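Local coordinates for protein charybdin (Charybdis maritima, PDB 2B7U) that belongs to the ribosome-inactivating proteins of plants, folding as a single chain that combines a mixed beta-sheet with many helices, at residues A123-Y133 / R152-Q163. Numbering follows the deposited sequence.
Sequences AAQQDILDISY and RDRARSLIVVSQ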
ATOM      1  N   ALA A 123     -12.167   8.029 -11.048  1.00 15.94           N
ATOM      2  CA  ALA A 123     -13.419   7.658 -10.378  1.00 15.96           C
ATOM      3  C   ALA A 123     -13.746   8.640  -9.258  1.00 16.22           C
ATOM      4  O   ALA A 123     -14.898   9.012  -9.056  1.00 16.87           O
ATOM      5  CB  ALA A 123     -13.342   6.235  -9.836  1.00 16.37           C
ATOM      6  N   ALA A 124     -12.717   9.068  -8.530  1.00 16.11           N
ATOM      7  CA  ALA A 124     -12.893  10.063  -7.477  1.00 16.44           C
ATOM      8  C   ALA A 124     -13.157  11.465  -8.020  1.00 17.77           C
ATOM      9  O   ALA A 124     -13.641  12.342  -7.294  1.00 18.30           O
ATOM     10  CB  ALA A 124     -11.672  10.087  -6.579  1.00 16.71           C
ATOM     11  N   GLN A 125     -12.879  11.654  -9.305  1.00 18.88           N
ATOM     12  CA  GLN A 125     -12.917  12.963  -9.960  1.00 20.48           C
ATOM     13  C   GLN A 125     -12.118  13.984  -9.143  1.00 20.99           C
ATOM     14  O   GLN A 125     -12.536  15.136  -8.975  1.00 22.18           O
ATOM     15  CB  GLN A 125     -14.361  13.393 -10.227  1.00 20.21           C
ATOM     16  CG  GLN A 125     -15.120  12.333 -11.021  1.00 20.22           C
ATOM     17  CD  GLN A 125     -16.573  12.680 -11.281  1.00 22.08           C
ATOM     18  OE1 GLN A 125     -17.041  13.760 -10.914  1.00 24.11           O
ATOM     19  NE2 GLN A 125     -17.292  11.762 -11.932  1.00 24.05           N
ATOM     20  N   GLN A 126     -10.965  13.533  -8.645  1.00 22.64           N
ATOM     21  CA  GLN A 126     -10.128  14.335  -7.756  1.00 23.83           C
ATOM     22  C   GLN A 126      -8.716  13.772  -7.781  1.00 24.29           C
ATOM     23  O   GLN A 126      -8.546  12.557  -7.767  1.00 22.99           O
ATOM     24  CB  GLN A 126     -10.670  14.298  -6.327  1.00 24.40           C
ATOM     25  CG  GLN A 126      -9.895  15.202  -5.360  1.00 24.94           C
ATOM     26  CD  GLN A 126     -10.634  15.482  -4.060  1.00 25.52           C
ATOM     27  OE1 GLN A 126     -11.653  14.865  -3.753  1.00 29.46           O
ATOM     28  NE2 GLN A 126     -10.118  16.426  -3.286  1.00 26.97           N
ATOM     29  N   ASP A 127      -7.729  14.669  -7.807  1.00 25.20           N
ATOM     30  CA  ASP A 127      -6.312  14.290  -7.884  1.00 26.10           C
ATOM     31  C   ASP A 127      -5.773  13.782  -6.542  1.00 25.40           C
ATOM     32  O   ASP A 127      -6.172  14.268  -5.477  1.00 24.90           O
ATOM     33  CB  ASP A 127      -5.479  15.487  -8.347  1.00 27.02           C
ATOM     34  CG  ASP A 127      -5.861  15.967  -9.744  1.00 31.45           C
ATOM     35  OD1 ASP A 127      -5.864  17.206  -9.972  1.00 37.49           O
ATOM     36  OD2 ASP A 127      -6.158  15.104 -10.615  1.00 36.53           O
ATOM     37  N   ILE A 128      -4.863  12.809  -6.599  1.00 25.01           N
ATOM     38  CA  ILE A 128      -4.252  12.247  -5.388  1.00 25.67           C
ATOM     39  C   ILE A 128      -3.622  13.353  -4.536  1.00 25.46           C
ATOM     40  O   ILE A 128      -3.731  13.336  -3.310  1.00 26.37           O
ATOM     41  CB  ILE A 128      -3.210  11.125  -5.725  1.00 25.88           C
ATOM     42  CG1 ILE A 128      -3.871   9.745  -5.689  1.00 28.00           C
ATOM     43  CG2 ILE A 128      -2.054  11.061  -4.726  1.00 26.90           C
ATOM     44  CD1 ILE A 128      -5.023   9.601  -6.590  1.00 28.34           C
ATOM     45  N   LEU A 129      -2.998  14.323  -5.190  1.00 25.66           N
ATOM     46  CA  LEU A 129      -2.323  15.407  -4.493  1.00 26.05           C
ATOM     47  C   LEU A 129      -3.270  16.456  -3.908  1.00 26.37           C
ATOM     48  O   LEU A 129      -2.818  17.322  -3.158  1.00 26.47           O
ATOM     49  CB  LEU A 129      -1.295  16.075  -5.416  1.00 26.07           C
ATOM     50  CG  LEU A 129      -0.139  15.175  -5.871  1.00 28.12           C
ATOM     51  CD1 LEU A 129       0.836  15.951  -6.751  1.00 29.95           C
ATOM     52  CD2 LEU A 129       0.616  14.537  -4.694  1.00 27.91           C
ATOM     53  N   ASP A 130      -4.567  16.377  -4.225  1.00 25.75           N
ATOM     54  CA  ASP A 130      -5.539  17.371  -3.764  1.00 26.74           C
ATOM     55  C   ASP A 130      -6.440  16.805  -2.672  1.00 25.62           C
ATOM     56  O   ASP A 130      -7.415  17.446  -2.254  1.00 27.15           O
ATOM     57  CB  ASP A 130      -6.374  17.879  -4.947  1.00 27.37           C
ATOM     58  CG  ASP A 130      -5.586  18.820  -5.866  1.00 31.74           C
ATOM     59  OD1 ASP A 130      -4.630  19.492  -5.402  1.00 34.97           O
ATOM     60  OD2 ASP A 130      -5.933  18.903  -7.071  1.00 36.75           O
ATOM     61  N   ILE A 131      -6.112  15.598  -2.220  1.00 24.25           N
ATOM     62  CA  ILE A 131      -6.860  14.904  -1.184  1.00 23.15           C
ATOM     63  C   ILE A 131      -6.119  15.034   0.142  1.00 23.09           C
ATOM     64  O   ILE A 131      -4.887  15.025   0.178  1.00 23.48           O
ATOM     65  CB  ILE A 131      -7.035  13.416  -1.581  1.00 22.76           C
ATOM     66  CG1 ILE A 131      -7.988  13.313  -2.774  1.00 22.66           C
ATOM     67  CG2 ILE A 131      -7.528  12.563  -0.405  1.00 22.53           C
ATOM     68  CD1 ILE A 131      -8.062  11.952  -3.401  1.00 22.12           C
ATOM     69  N   SER A 132      -6.867  15.138   1.238  1.00 22.19           N
ATOM     70  CA  SER A 132      -6.245  15.293   2.548  1.00 22.17           C
ATOM     71  C   SER A 132      -6.056  13.948   3.206  1.00 21.61           C
ATOM     72  O   SER A 132      -6.914  13.071   3.085  1.00 20.99           O
ATOM     73  CB  SER A 132      -7.094  16.188   3.460  1.00 22.81           C
ATOM     74  OG  SER A 132      -6.474  16.294   4.738  1.00 25.28           O
ATOM     75  N   TYR A 133      -4.925  13.792   3.913  1.00 20.37           N
ATOM     76  CA  TYR A 133      -4.538  12.514   4.516  1.00 20.52           C
ATOM     77  C   TYR A 133      -4.240  12.635   6.001  1.00 21.03           C
ATOM     78  O   TYR A 133      -3.218  12.154   6.485  1.00 24.15           O
ATOM     79  CB  TYR A 133      -3.315  11.951   3.811  1.00 19.60           C
ATOM     80  CG  TYR A 133      -3.523  11.775   2.342  1.00 18.79           C
ATOM     81  CD1 TYR A 133      -2.874  12.585   1.420  1.00 19.30           C
ATOM     82  CD2 TYR A 133      -4.345  10.781   1.863  1.00 16.90           C
ATOM     83  CE1 TYR A 133      -3.073  12.403   0.069  1.00 18.21           C
ATOM     84  CE2 TYR A 133      -4.534  10.593   0.521  1.00 16.92           C
ATOM     85  CZ  TYR A 133      -3.889  11.401  -0.377  1.00 16.97           C
ATOM     86  OH  TYR A 133      -4.105  11.219  -1.715  1.00 16.63           O
ATOM     87  N   ARG A 152     -17.742   8.219  -6.471  1.00 19.46           N
ATOM     88  CA  ARG A 152     -16.750   9.234  -6.036  1.00 20.20           C
ATOM     89  C   ARG A 152     -16.312   9.040  -4.585  1.00 19.90           C
ATOM     90  O   ARG A 152     -15.110   9.052  -4.293  1.00 18.06           O
ATOM     91  CB  ARG A 152     -17.288  10.658  -6.153  1.00 22.19           C
ATOM     92  CG  ARG A 152     -17.322  11.252  -7.521  1.00 25.66           C
ATOM     93  CD  ARG A 152     -17.121  12.764  -7.400  1.00 31.68           C
ATOM     94  NE  ARG A 152     -18.057  13.525  -8.208  1.00 35.96           N
ATOM     95  CZ  ARG A 152     -18.244  14.841  -8.096  1.00 37.69           C
ATOM     96  NH1 ARG A 152     -17.555  15.554  -7.197  1.00 39.14           N
ATOM     97  NH2 ARG A 152     -19.125  15.452  -8.882  1.00 37.73           N
ATOM     98  N   ASP A 153     -17.295   8.901  -3.683  1.00 19.01           N
ATOM     99  CA  ASP A 153     -17.035   8.734  -2.250  1.00 19.55           C
ATOM    100  C   ASP A 153     -16.195   7.478  -2.020  1.00 17.57           C
ATOM    101  O   ASP A 153     -15.253   7.476  -1.206  1.00 17.63           O
ATOM    102  CB  ASP A 153     -18.329   8.530  -1.461  1.00 20.45           C
ATOM    103  CG  ASP A 153     -19.165   9.798  -1.279  1.00 24.60           C
ATOM    104  OD1 ASP A 153     -18.681  10.907  -1.514  1.00 30.00           O
ATOM    105  OD2 ASP A 153     -20.341   9.654  -0.854  1.00 31.64           O
ATOM    106  N   ARG A 154     -16.544   6.397  -2.722  1.00 16.42           N
ATOM    107  CA  ARG A 154     -15.825   5.133  -2.543  1.00 15.49           C
ATOM    108  C   ARG A 154     -14.387   5.264  -3.010  1.00 15.27           C
ATOM    109  O   ARG A 154     -13.447   4.890  -2.290  1.00 15.04           O
ATOM    110  CB  ARG A 154     -16.494   4.002  -3.307  1.00 15.44           C
ATOM    111  CG  ARG A 154     -17.869   3.628  -2.780  1.00 15.69           C
ATOM    112  CD  ARG A 154     -18.555   2.679  -3.761  1.00 15.31           C
ATOM    113  NE  ARG A 154     -19.644   1.946  -3.111  1.00 15.63           N
ATOM    114  CZ  ARG A 154     -20.335   0.952  -3.662  1.00 15.32           C
ATOM    115  NH1 ARG A 154     -20.164   0.605  -4.930  1.00 15.09           N
ATOM    116  NH2 ARG A 154     -21.227   0.297  -2.928  1.00 16.74           N
ATOM    117  N   ALA A 155     -14.211   5.806  -4.206  1.00 15.15           N
ATOM    118  CA  ALA A 155     -12.870   5.929  -4.787  1.00 14.94           C
ATOM    119  C   ALA A 155     -11.993   6.877  -3.960  1.00 15.43           C
ATOM    120  O   ALA A 155     -10.813   6.584  -3.684  1.00 15.10           O
ATOM    121  CB  ALA A 155     -12.960   6.392  -6.212  1.00 15.23           C
ATOM    122  N   ARG A 156     -12.550   7.998  -3.516  1.00 16.01           N
ATOM    123  CA  ARG A 156     -11.768   8.943  -2.729  1.00 16.80           C
ATOM    124  C   ARG A 156     -11.308   8.291  -1.439  1.00 15.00           C
ATOM    125  O   ARG A 156     -10.157   8.418  -1.002  1.00 15.42           O
ATOM    126  CB  ARG A 156     -12.571  10.197  -2.404  1.00 16.74           C
ATOM    127  CG  ARG A 156     -11.734  11.267  -1.700  1.00 19.97           C
ATOM    128  CD  ARG A 156     -12.587  12.471  -1.316  1.00 22.39           C
ATOM    129  NE  ARG A 156     -11.768  13.643  -1.011  1.00 28.08           N
ATOM    130  CZ  ARG A 156     -11.068  13.801   0.109  1.00 30.99           C
ATOM    131  NH1 ARG A 156     -10.338  14.910   0.298  1.00 30.27           N
ATOM    132  NH2 ARG A 156     -11.098  12.855   1.041  1.00 34.16           N
ATOM    133  N   SER A 157     -12.227   7.576  -0.807  1.00 14.46           N
ATOM    134  CA  SER A 157     -11.938   6.941   0.440  1.00 13.78           C
ATOM    135  C   SER A 157     -10.880   5.844   0.287  1.00 13.08           C
ATOM    136  O   SER A 157     -10.035   5.671   1.174  1.00 13.96           O
ATOM    137  CB  SER A 157     -13.218   6.374   1.026  1.00 14.31           C
ATOM    138  OG  SER A 157     -14.139   7.418   1.289  1.00 15.87           O
ATOM    139  N   LEU A 158     -10.958   5.082  -0.806  1.00 13.44           N
ATOM    140  CA  LEU A 158      -9.942   4.062  -1.091  1.00 14.10           C
ATOM    141  C   LEU A 158      -8.558   4.672  -1.360  1.00 14.71           C
ATOM    142  O   LEU A 158      -7.531   4.079  -0.969  1.00 13.55           O
ATOM    143  CB  LEU A 158     -10.407   3.158  -2.242  1.00 14.91           C
ATOM    144  CG  LEU A 158     -11.587   2.229  -1.904  1.00 14.09           C
ATOM    145  CD1 LEU A 158     -12.143   1.536  -3.176  1.00 17.64           C
ATOM    146  CD2 LEU A 158     -11.231   1.152  -0.850  1.00 15.38           C
ATOM    147  N   ILE A 159      -8.516   5.871  -1.951  1.00 14.01           N
ATOM    148  CA  ILE A 159      -7.253   6.581  -2.095  1.00 13.53           C
ATOM    149  C   ILE A 159      -6.655   6.887  -0.712  1.00 13.62           C
ATOM    150  O   ILE A 159      -5.472   6.670  -0.474  1.00 14.05           O
ATOM    151  CB  ILE A 159      -7.402   7.885  -2.897  1.00 13.80           C
ATOM    152  CG1 ILE A 159      -7.782   7.564  -4.330  1.00 13.73           C
ATOM    153  CG2 ILE A 159      -6.125   8.678  -2.854  1.00 14.63           C
ATOM    154  CD1 ILE A 159      -8.300   8.704  -5.118  1.00 14.74           C
ATOM    155  N   VAL A 160      -7.488   7.394   0.196  1.00 13.27           N
ATOM    156  CA  VAL A 160      -6.991   7.716   1.520  1.00 12.99           C
ATOM    157  C   VAL A 160      -6.449   6.459   2.222  1.00 13.04           C
ATOM    158  O   VAL A 160      -5.348   6.466   2.791  1.00 13.01           O
ATOM    159  CB  VAL A 160      -8.101   8.406   2.373  1.00 13.45           C
ATOM    160  CG1 VAL A 160      -7.670   8.526   3.801  1.00 13.82           C
ATOM    161  CG2 VAL A 160      -8.411   9.770   1.786  1.00 13.87           C
ATOM    162  N   VAL A 161      -7.200   5.360   2.178  1.00 13.91           N
ATOM    163  CA  VAL A 161      -6.724   4.135   2.793  1.00 14.59           C
ATOM    164  C   VAL A 161      -5.440   3.617   2.117  1.00 14.64           C
ATOM    165  O   VAL A 161      -4.457   3.250   2.784  1.00 14.70           O
ATOM    166  CB  VAL A 161      -7.813   3.062   2.771  1.00 14.90           C
ATOM    167  CG1 VAL A 161      -7.234   1.712   3.167  1.00 17.07           C
ATOM    168  CG2 VAL A 161      -8.989   3.478   3.657  1.00 16.08           C
ATOM    169  N   SER A 162      -5.412   3.609   0.798  1.00 13.82           N
ATOM    170  CA  SER A 162      -4.219   3.161   0.071  1.00 14.03           C
ATOM    171  C   SER A 162      -3.001   4.002   0.441  1.00 13.45           C
ATOM    172  O   SER A 162      -1.912   3.448   0.649  1.00 14.38           O
ATOM    173  CB  SER A 162      -4.461   3.205  -1.428  1.00 15.55           C
ATOM    174  OG  SER A 162      -3.366   2.614  -2.121  1.00 19.65           O
ATOM    175  N   GLN A 163      -3.146   5.326   0.494  1.00 12.39           N
ATOM    176  CA  GLN A 163      -2.024   6.190   0.809  1.00 12.59           C
ATOM    177  C   GLN A 163      -1.570   5.983   2.241  1.00 12.29           C
ATOM    178  O   GLN A 163      -0.384   5.770   2.521  1.00 12.60           O
ATOM    179  CB  GLN A 163      -2.365   7.645   0.560  1.00 12.42           C
ATOM    180  CG  GLN A 163      -2.523   8.012  -0.894  1.00 14.17           C
ATOM    181  CD  GLN A 163      -1.204   8.045  -1.609  1.00 14.49           C
ATOM    182  OE1 GLN A 163      -0.165   8.308  -1.001  1.00 14.39           O
ATOM    183  NE2 GLN A 163      -1.217   7.742  -2.915  1.00 17.23           N
TER
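A Schellman motif ends helix 117-124 where Ala124 packs against helix 151-170, the long helix of the ribosome-inactivating protein fold; the chain beyond, through a short 3-10 turn at 128-130, continues along the same helix as far as Gln163. Ala124 is a knob in the hole formed by Arg152, Ala155, Arg156 and Ile159, and next to it Ala123 CB and Ala155 CB meet at 3.6 Å. Gln125, the C-prime residue with positive phi, turns the chain out of the helix. Its OE1 lies over one face of the Arg152 guanidinium, 2.9 Å from NE, at an angle too poor for a hydrogen bond. Arg156 makes the polar link: its chain is extended from CG to NE, and NE donates to Gln126 OE1 (3.0 Å, N-H...O 146°). The oxygen is close to the guanidinium plane, whereas the donor stands 43° out of the amide's carbonyl plane. Gln126 NE2 bonds weakly to Asp130 O, tying this amide back to the turn. One face of the Arg156 guanidinium carries Ile131 CG2, which also touches Val160 CG2 at 3.7 Å. With Ile131 CG1 beside the backbone N (chi1 -69°), CD1 is directed to Ile159 CD1, which in turn meets Ile128 CD1 at 3.7 Å. This buried cluster extends to helix 117-124 through Leu120, on Ile159, and Tyr117, on Ile128 and Gln163. The CB and CG of Gln163 pack against the Tyr133 ring, while its NE2 bonds to Glu199; Val160 CA sits at the ring edge. Tyr133 OH lies 3.4 Å from Ile159 CG2. The hydrogen bond that Tyr133 OH donates back to Ile128 O is 2.7 Å long.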